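PDB 1UP7: 6-phospho-beta-glucosidase BglT from Thermotoga maritima, which hydrolyses cellobiose 6'-phosphate to glucose 6-phosphate and glucose, using NAD+ and a manganese ion. Local coordinates for residues G9-G21 with L274-L288. Numbering follows the deposited sequence.
With NAD (nicotinamide-adenine-dinucleotide), chain I.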
loop_
_atom_site.group_PDB
_atom_site.type_symbol
_atom_site.label_atom_id
_atom_site.label_comp_id
_atom_site.label_asym_id
_atom_site.label_seq_id
_atom_site.Cartn_x
_atom_site.Cartn_y
_atom_site.Cartn_z
ATOM N N GLY A 9 -34.485 -15.447 -12.885
ATOM C CA GLY A 9 -35.372 -14.360 -13.246
ATOM C C GLY A 9 -35.814 -14.475 -14.706
ATOM O O GLY A 9 -35.875 -13.475 -15.433
ATOM N N GLY A 10 -36.129 -15.697 -15.136
ATOM C CA GLY A 10 -36.501 -15.961 -16.508
ATOM C C GLY A 10 -37.699 -15.169 -17.006
ATOM O O GLY A 10 -37.838 -14.912 -18.208
ATOM N N GLY A 11 -38.572 -14.766 -16.093
ATOM C CA GLY A 11 -39.717 -13.962 -16.468
ATOM C C GLY A 11 -39.420 -12.510 -16.797
ATOM O O GLY A 11 -40.349 -11.791 -17.145
ATOM N N SER A 12 -38.162 -12.058 -16.687
ATOM C CA SER A 12 -37.818 -10.695 -17.088
ATOM C C SER A 12 -38.231 -10.417 -18.532
ATOM O O SER A 12 -38.126 -11.266 -19.416
ATOM C CB SER A 12 -36.321 -10.373 -16.942
ATOM O OG SER A 12 -36.006 -9.227 -17.715
ATOM N N SER A 13 -38.699 -9.200 -18.770
ATOM C CA SER A 13 -39.059 -8.813 -20.130
ATOM C C SER A 13 -37.853 -8.627 -21.048
ATOM O O SER A 13 -38.039 -8.546 -22.262
ATOM C CB SER A 13 -40.025 -7.628 -20.176
ATOM O OG SER A 13 -39.394 -6.432 -19.773
ATOM N N TYR A 14 -36.637 -8.627 -20.491
ATOM C CA TYR A 14 -35.416 -8.590 -21.311
ATOM C C TYR A 14 -34.926 -9.976 -21.764
ATOM O O TYR A 14 -34.002 -10.058 -22.611
ATOM C CB TYR A 14 -34.237 -7.910 -20.586
ATOM C CG TYR A 14 -34.405 -6.476 -20.180
ATOM C CD1 TYR A 14 -34.347 -5.432 -21.115
ATOM C CD2 TYR A 14 -34.581 -6.147 -18.834
ATOM C CE1 TYR A 14 -34.487 -4.089 -20.694
ATOM C CE2 TYR A 14 -34.722 -4.832 -18.415
ATOM C CZ TYR A 14 -34.666 -3.812 -19.341
ATOM O OH TYR A 14 -34.787 -2.521 -18.865
ATOM N N THR A 15 -35.514 -11.038 -21.193
ATOM C CA THR A 15 -35.085 -12.414 -21.485
ATOM C C THR A 15 -34.933 -12.713 -23.007
ATOM O O THR A 15 -33.928 -13.278 -23.408
ATOM C CB THR A 15 -36.018 -13.416 -20.772
ATOM O OG1 THR A 15 -35.690 -13.446 -19.378
ATOM C CG2 THR A 15 -35.788 -14.842 -21.251
ATOM N N PRO A 16 -35.897 -12.304 -23.843
ATOM C CA PRO A 16 -35.799 -12.543 -25.286
ATOM C C PRO A 16 -34.520 -11.957 -25.867
ATOM O O PRO A 16 -33.884 -12.602 -26.694
ATOM C CB PRO A 16 -37.023 -11.802 -25.856
ATOM C CG PRO A 16 -38.000 -11.776 -24.729
ATOM C CD PRO A 16 -37.132 -11.547 -23.523
ATOM N N GLU A 17 -34.132 -10.764 -25.422
ATOM C CA GLU A 17 -32.871 -10.160 -25.865
ATOM C C GLU A 17 -31.659 -10.934 -25.368
ATOM O O GLU A 17 -30.714 -11.156 -26.127
ATOM C CB GLU A 17 -32.796 -8.665 -25.468
ATOM C CG GLU A 17 -32.030 -7.760 -26.428
ATOM C CD GLU A 17 -32.725 -7.509 -27.778
ATOM O OE1 GLU A 17 -33.919 -7.085 -27.830
ATOM O OE2 GLU A 17 -32.047 -7.704 -28.818
ATOM N N LEU A 18 -31.669 -11.367 -24.112
ATOM C CA LEU A 18 -30.595 -12.240 -23.644
ATOM C C LEU A 18 -30.438 -13.480 -24.517
ATOM O O LEU A 18 -29.331 -13.840 -24.916
ATOM C CB LEU A 18 -30.813 -12.658 -22.208
ATOM C CG LEU A 18 -29.780 -13.630 -21.651
ATOM C CD1 LEU A 18 -28.466 -12.918 -21.359
ATOM C CD2 LEU A 18 -30.398 -14.238 -20.388
ATOM N N VAL A 19 -31.564 -14.102 -24.828
ATOM C CA VAL A 19 -31.594 -15.303 -25.638
ATOM C C VAL A 19 -31.040 -15.057 -27.061
ATOM O O VAL A 19 -30.270 -15.873 -27.602
ATOM C CB VAL A 19 -33.027 -15.872 -25.631
ATOM C CG1 VAL A 19 -33.220 -16.865 -26.713
ATOM C CG2 VAL A 19 -33.293 -16.496 -24.263
ATOM N N LYS A 20 -31.431 -13.929 -27.646
ATOM C CA LYS A 20 -30.904 -13.482 -28.928
ATOM C C LYS A 20 -29.376 -13.393 -28.872
ATOM O O LYS A 20 -28.693 -13.906 -29.740
ATOM C CB LYS A 20 -31.521 -12.122 -29.302
ATOM C CG LYS A 20 -30.780 -11.306 -30.377
ATOM C CD LYS A 20 -31.710 -10.936 -31.509
ATOM C CE LYS A 20 -31.120 -9.842 -32.438
ATOM N NZ LYS A 20 -31.188 -8.467 -31.790
ATOM N N GLY A 21 -28.862 -12.740 -27.839
ATOM C CA GLY A 21 -27.437 -12.721 -27.562
ATOM C C GLY A 21 -26.797 -14.100 -27.466
ATOM O O GLY A 21 -25.772 -14.350 -28.086
ATOM N N LEU A 274 -45.585 -5.354 -23.065
ATOM C CA LEU A 274 -44.618 -6.323 -23.583
ATOM C C LEU A 274 -45.132 -7.765 -23.400
ATOM O O LEU A 274 -45.125 -8.569 -24.351
ATOM C CB LEU A 274 -43.243 -6.124 -22.943
ATOM C CG LEU A 274 -42.432 -4.957 -23.529
ATOM C CD1 LEU A 274 -41.211 -4.679 -22.689
ATOM C CD2 LEU A 274 -42.052 -5.224 -24.972
ATOM N N PHE A 275 -45.636 -8.066 -22.203
ATOM C CA PHE A 275 -46.111 -9.417 -21.915
ATOM C C PHE A 275 -47.283 -9.867 -22.756
ATOM O O PHE A 275 -47.336 -11.020 -23.194
ATOM C CB PHE A 275 -46.284 -9.671 -20.422
ATOM C CG PHE A 275 -44.955 -9.812 -19.722
ATOM C CD1 PHE A 275 -44.299 -11.036 -19.680
ATOM C CD2 PHE A 275 -44.316 -8.697 -19.182
ATOM C CE1 PHE A 275 -43.045 -11.137 -19.057
ATOM C CE2 PHE A 275 -43.089 -8.801 -18.573
ATOM C CZ PHE A 275 -42.445 -10.015 -18.514
ATOM N N GLU A 276 -48.195 -8.945 -23.025
ATOM C CA GLU A 276 -49.286 -9.209 -23.960
ATOM C C GLU A 276 -48.790 -9.514 -25.378
ATOM O O GLU A 276 -49.305 -10.417 -26.041
ATOM C CB GLU A 276 -50.290 -8.053 -23.982
ATOM C CG GLU A 276 -51.380 -8.176 -22.922
ATOM C CD GLU A 276 -51.873 -9.618 -22.755
ATOM O OE1 GLU A 276 -52.599 -10.119 -23.671
ATOM O OE2 GLU A 276 -51.501 -10.253 -21.725
ATOM N N LYS A 277 -47.796 -8.757 -25.835
ATOM C CA LYS A 277 -47.183 -9.000 -27.136
ATOM C C LYS A 277 -46.425 -10.332 -27.167
ATOM O O LYS A 277 -46.453 -11.023 -28.172
ATOM C CB LYS A 277 -46.239 -7.861 -27.516
ATOM C CG LYS A 277 -46.893 -6.776 -28.340
ATOM C CD LYS A 277 -46.296 -5.408 -28.023
ATOM C CE LYS A 277 -46.914 -4.294 -28.904
ATOM N NZ LYS A 277 -46.117 -3.041 -28.738
ATOM N N TYR A 278 -45.744 -10.693 -26.074
ATOM C CA TYR A 278 -44.973 -11.944 -26.065
ATOM C C TYR A 278 -45.843 -13.208 -26.247
ATOM O O TYR A 278 -45.332 -14.255 -26.623
ATOM C CB TYR A 278 -44.104 -12.083 -24.815
ATOM C CG TYR A 278 -42.935 -11.132 -24.682
ATOM C CD1 TYR A 278 -42.467 -10.381 -25.755
ATOM C CD2 TYR A 278 -42.323 -10.967 -23.453
ATOM C CE1 TYR A 278 -41.397 -9.501 -25.593
ATOM C CE2 TYR A 278 -41.286 -10.101 -23.282
ATOM C CZ TYR A 278 -40.809 -9.370 -24.348
ATOM O OH TYR A 278 -39.733 -8.513 -24.138
ATOM N N ARG A 279 -47.148 -13.099 -25.991
ATOM C CA ARG A 279 -48.096 -14.198 -26.189
ATOM C C ARG A 279 -48.064 -14.743 -27.618
ATOM O O ARG A 279 -48.101 -15.970 -27.819
ATOM C CB ARG A 279 -49.536 -13.749 -25.867
ATOM C CG ARG A 279 -49.851 -13.588 -24.359
ATOM C CD ARG A 279 -51.350 -13.671 -24.003
ATOM N NE ARG A 279 -51.630 -13.023 -22.713
ATOM C CZ ARG A 279 -51.646 -13.635 -21.512
ATOM N NH1 ARG A 279 -51.406 -14.943 -21.398
ATOM N NH2 ARG A 279 -51.906 -12.925 -20.414
ATOM N N THR A 280 -48.024 -13.831 -28.608
ATOM C CA THR A 280 -48.035 -14.205 -30.034
ATOM C C THR A 280 -46.796 -13.813 -30.841
ATOM O O THR A 280 -46.653 -14.250 -31.967
ATOM C CB THR A 280 -49.264 -13.625 -30.790
ATOM O OG1 THR A 280 -49.291 -12.196 -30.643
ATOM C CG2 THR A 280 -50.583 -14.104 -30.191
ATOM N N ALA A 281 -45.909 -12.987 -30.298
ATOM C CA ALA A 281 -44.784 -12.471 -31.081
ATOM C C ALA A 281 -43.951 -13.580 -31.752
ATOM O O ALA A 281 -43.677 -14.627 -31.142
ATOM C CB ALA A 281 -43.903 -11.590 -30.209
ATOM N N VAL A 282 -43.554 -13.336 -33.005
ATOM C CA VAL A 282 -42.604 -14.206 -33.707
ATOM C C VAL A 282 -41.192 -13.610 -33.697
ATOM O O VAL A 282 -40.186 -14.313 -33.906
ATOM C CB VAL A 282 -43.041 -14.529 -35.182
ATOM C CG1 VAL A 282 -44.201 -15.524 -35.203
ATOM C CG2 VAL A 282 -43.416 -13.262 -35.970
ATOM N N GLU A 283 -41.121 -12.310 -33.441
ATOM C CA GLU A 283 -39.853 -11.584 -33.438
ATOM C C GLU A 283 -39.881 -10.624 -32.257
ATOM O O GLU A 283 -40.965 -10.267 -31.796
ATOM C CB GLU A 283 -39.690 -10.843 -34.792
ATOM C CG GLU A 283 -38.278 -10.887 -35.407
ATOM C CD GLU A 283 -37.868 -12.259 -35.942
ATOM O OE1 GLU A 283 -38.384 -12.666 -37.027
ATOM O OE2 GLU A 283 -37.023 -12.927 -35.279
ATOM N N ILE A 284 -38.712 -10.237 -31.745
ATOM C CA ILE A 284 -38.633 -9.311 -30.609
ATOM C C ILE A 284 -39.278 -7.963 -30.963
ATOM O O ILE A 284 -38.918 -7.352 -31.980
ATOM C CB ILE A 284 -37.165 -9.148 -30.153
ATOM C CG1 ILE A 284 -36.589 -10.524 -29.799
ATOM C CG2 ILE A 284 -37.064 -8.190 -28.945
ATOM C CD1 ILE A 284 -35.125 -10.538 -29.445
ATOM N N PRO A 285 -40.245 -7.501 -30.164
ATOM C CA PRO A 285 -40.961 -6.262 -30.489
ATOM C C PRO A 285 -40.059 -5.043 -30.259
ATOM O O PRO A 285 -39.231 -5.022 -29.322
ATOM C CB PRO A 285 -42.118 -6.235 -29.479
ATOM C CG PRO A 285 -42.071 -7.553 -28.733
ATOM C CD PRO A 285 -40.685 -8.073 -28.874
ATOM N N GLU A 286 -40.239 -4.018 -31.090
ATOM C CA GLU A 286 -39.440 -2.790 -30.964
ATOM C C GLU A 286 -39.651 -2.114 -29.601
ATOM O O GLU A 286 -38.734 -1.468 -29.093
ATOM C CB GLU A 286 -39.717 -1.819 -32.137
ATOM C CG GLU A 286 -38.691 -0.679 -32.255
ATOM N N GLU A 287 -40.843 -2.289 -29.015
ATOM C CA GLU A 287 -41.185 -1.697 -27.716
ATOM C C GLU A 287 -40.267 -2.100 -26.566
ATOM O O GLU A 287 -40.269 -1.438 -25.521
ATOM C CB GLU A 287 -42.636 -1.979 -27.310
ATOM C CG GLU A 287 -42.895 -1.674 -25.828
ATOM C CD GLU A 287 -44.354 -1.460 -25.457
ATOM O OE1 GLU A 287 -45.254 -1.514 -26.336
ATOM O OE2 GLU A 287 -44.598 -1.226 -24.249
ATOM N N LEU A 288 -39.479 -3.160 -26.734
ATOM C CA LEU A 288 -38.472 -3.484 -25.720
ATOM C C LEU A 288 -37.332 -2.444 -25.644
ATOM O O LEU A 288 -36.545 -2.453 -24.692
ATOM C CB LEU A 288 -37.944 -4.922 -25.878
ATOM C CG LEU A 288 -36.977 -5.502 -24.839
ATOM C CD1 LEU A 288 -37.512 -5.305 -23.447
ATOM C CD2 LEU A 288 -36.764 -6.976 -25.090
HETATM P PA NAD I . -38.284 -7.573 -13.360
HETATM O O1A NAD I . -39.190 -6.936 -12.383
HETATM O O2A NAD I . -38.935 -7.997 -14.694
HETATM O O5B NAD I . -37.693 -8.864 -12.579
HETATM C C5B NAD I . -37.175 -9.944 -13.311
HETATM C C4B NAD I . -37.763 -11.255 -12.805
HETATM O O4B NAD I . -37.223 -11.586 -11.528
HETATM C C3B NAD I . -39.278 -11.266 -12.644
HETATM O O3B NAD I . -39.805 -12.236 -13.537
HETATM C C2B NAD I . -39.512 -11.669 -11.186
HETATM O O2B NAD I . -40.601 -12.557 -11.042
HETATM C C1B NAD I . -38.212 -12.390 -10.879
HETATM N N9A NAD I . -37.873 -12.491 -9.463
HETATM C C8A NAD I . -38.111 -11.606 -8.427
HETATM N N7A NAD I . -37.560 -12.152 -7.320
HETATM C C5A NAD I . -36.944 -13.309 -7.625
HETATM C C6A NAD I . -36.252 -14.258 -6.883
HETATM N N6A NAD I . -36.059 -14.119 -5.576
HETATM N N1A NAD I . -35.756 -15.387 -7.524
HETATM C C2A NAD I . -35.962 -15.573 -8.880
HETATM N N3A NAD I . -36.674 -14.641 -9.596
HETATM C C4A NAD I . -37.152 -13.539 -8.975
HETATM O O3 NAD I . -37.101 -6.513 -13.611
HETATM P PN NAD I . -36.091 -6.410 -14.851
HETATM O O1N NAD I . -36.358 -5.057 -15.399
HETATM O O2N NAD I . -36.113 -7.565 -15.723
HETATM O O5D NAD I . -34.642 -6.457 -14.176
HETATM C C5D NAD I . -34.238 -7.402 -13.202
HETATM C C4D NAD I . -32.988 -6.850 -12.497
HETATM O O4D NAD I . -31.893 -6.646 -13.389
HETATM C C3D NAD I . -33.245 -5.494 -11.855
HETATM O O3D NAD I . -32.584 -5.530 -10.626
HETATM C C2D NAD I . -32.594 -4.486 -12.796
HETATM O O2D NAD I . -32.134 -3.296 -12.178
HETATM C C1D NAD I . -31.495 -5.274 -13.472
HETATM N N1N NAD I . -31.490 -5.004 -14.913
HETATM C C2N NAD I . -31.540 -6.122 -15.714
HETATM C C3N NAD I . -31.541 -6.023 -17.084
HETATM C C7N NAD I . -31.618 -7.291 -17.901
HETATM O O7N NAD I . -30.803 -7.520 -19.035
HETATM N N7N NAD I . -32.490 -8.235 -17.514
HETATM C C4N NAD I . -31.489 -4.740 -17.636
HETATM C C5N NAD I . -31.429 -3.583 -16.833
HETATM C C6N NAD I . -31.431 -3.734 -15.447
#
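Over one face of the Y278 ring lies P16, its CG 4.2 Å from the ring centroid and 29° off the normal, a CH-pi contact; L274 O is 3.4 Å above the plane on the opposite face, offset toward the rim, and S13 O and P285 CD sit at the edge. The F275 ring takes G11 O at its edge, near the plane, with CZ 3.1 Å from that oxygen. The Y14 ring carries C4N of the NAD nicotinamide on one face, while L288 CD1 reaches CD1 of Y14 obliquely at 3.9 Å. This is the glycine-rich turn of a Rossmann fold, between strand 4-8 and helix 15-25; helix 263-278 and the loop after it pack on that turn and the helix start through S13, P16 and E17. The bond to CB of Y14 leads away from 274-288, and chi1 -61° sets CG beside the backbone N, whence the ring lies between nicotinamide and L288 CD1. An alanine here is likely to leave the nicotinamide without its ring partner and open a gap beside L288. S12 OG donates to NAD O2N at 2.6 Å and accepts from Y14 N at 2.9 Å, a capping bond. Farther along helix 15-25, I284 of the loop sets CG2 against E17 OE1 at 3.5 Å. The one hydrogen bond joining the segments runs from Y278 OH to S13 O, 2.5 Å, in the carbonyl plane with a C=O...donor angle of 147°.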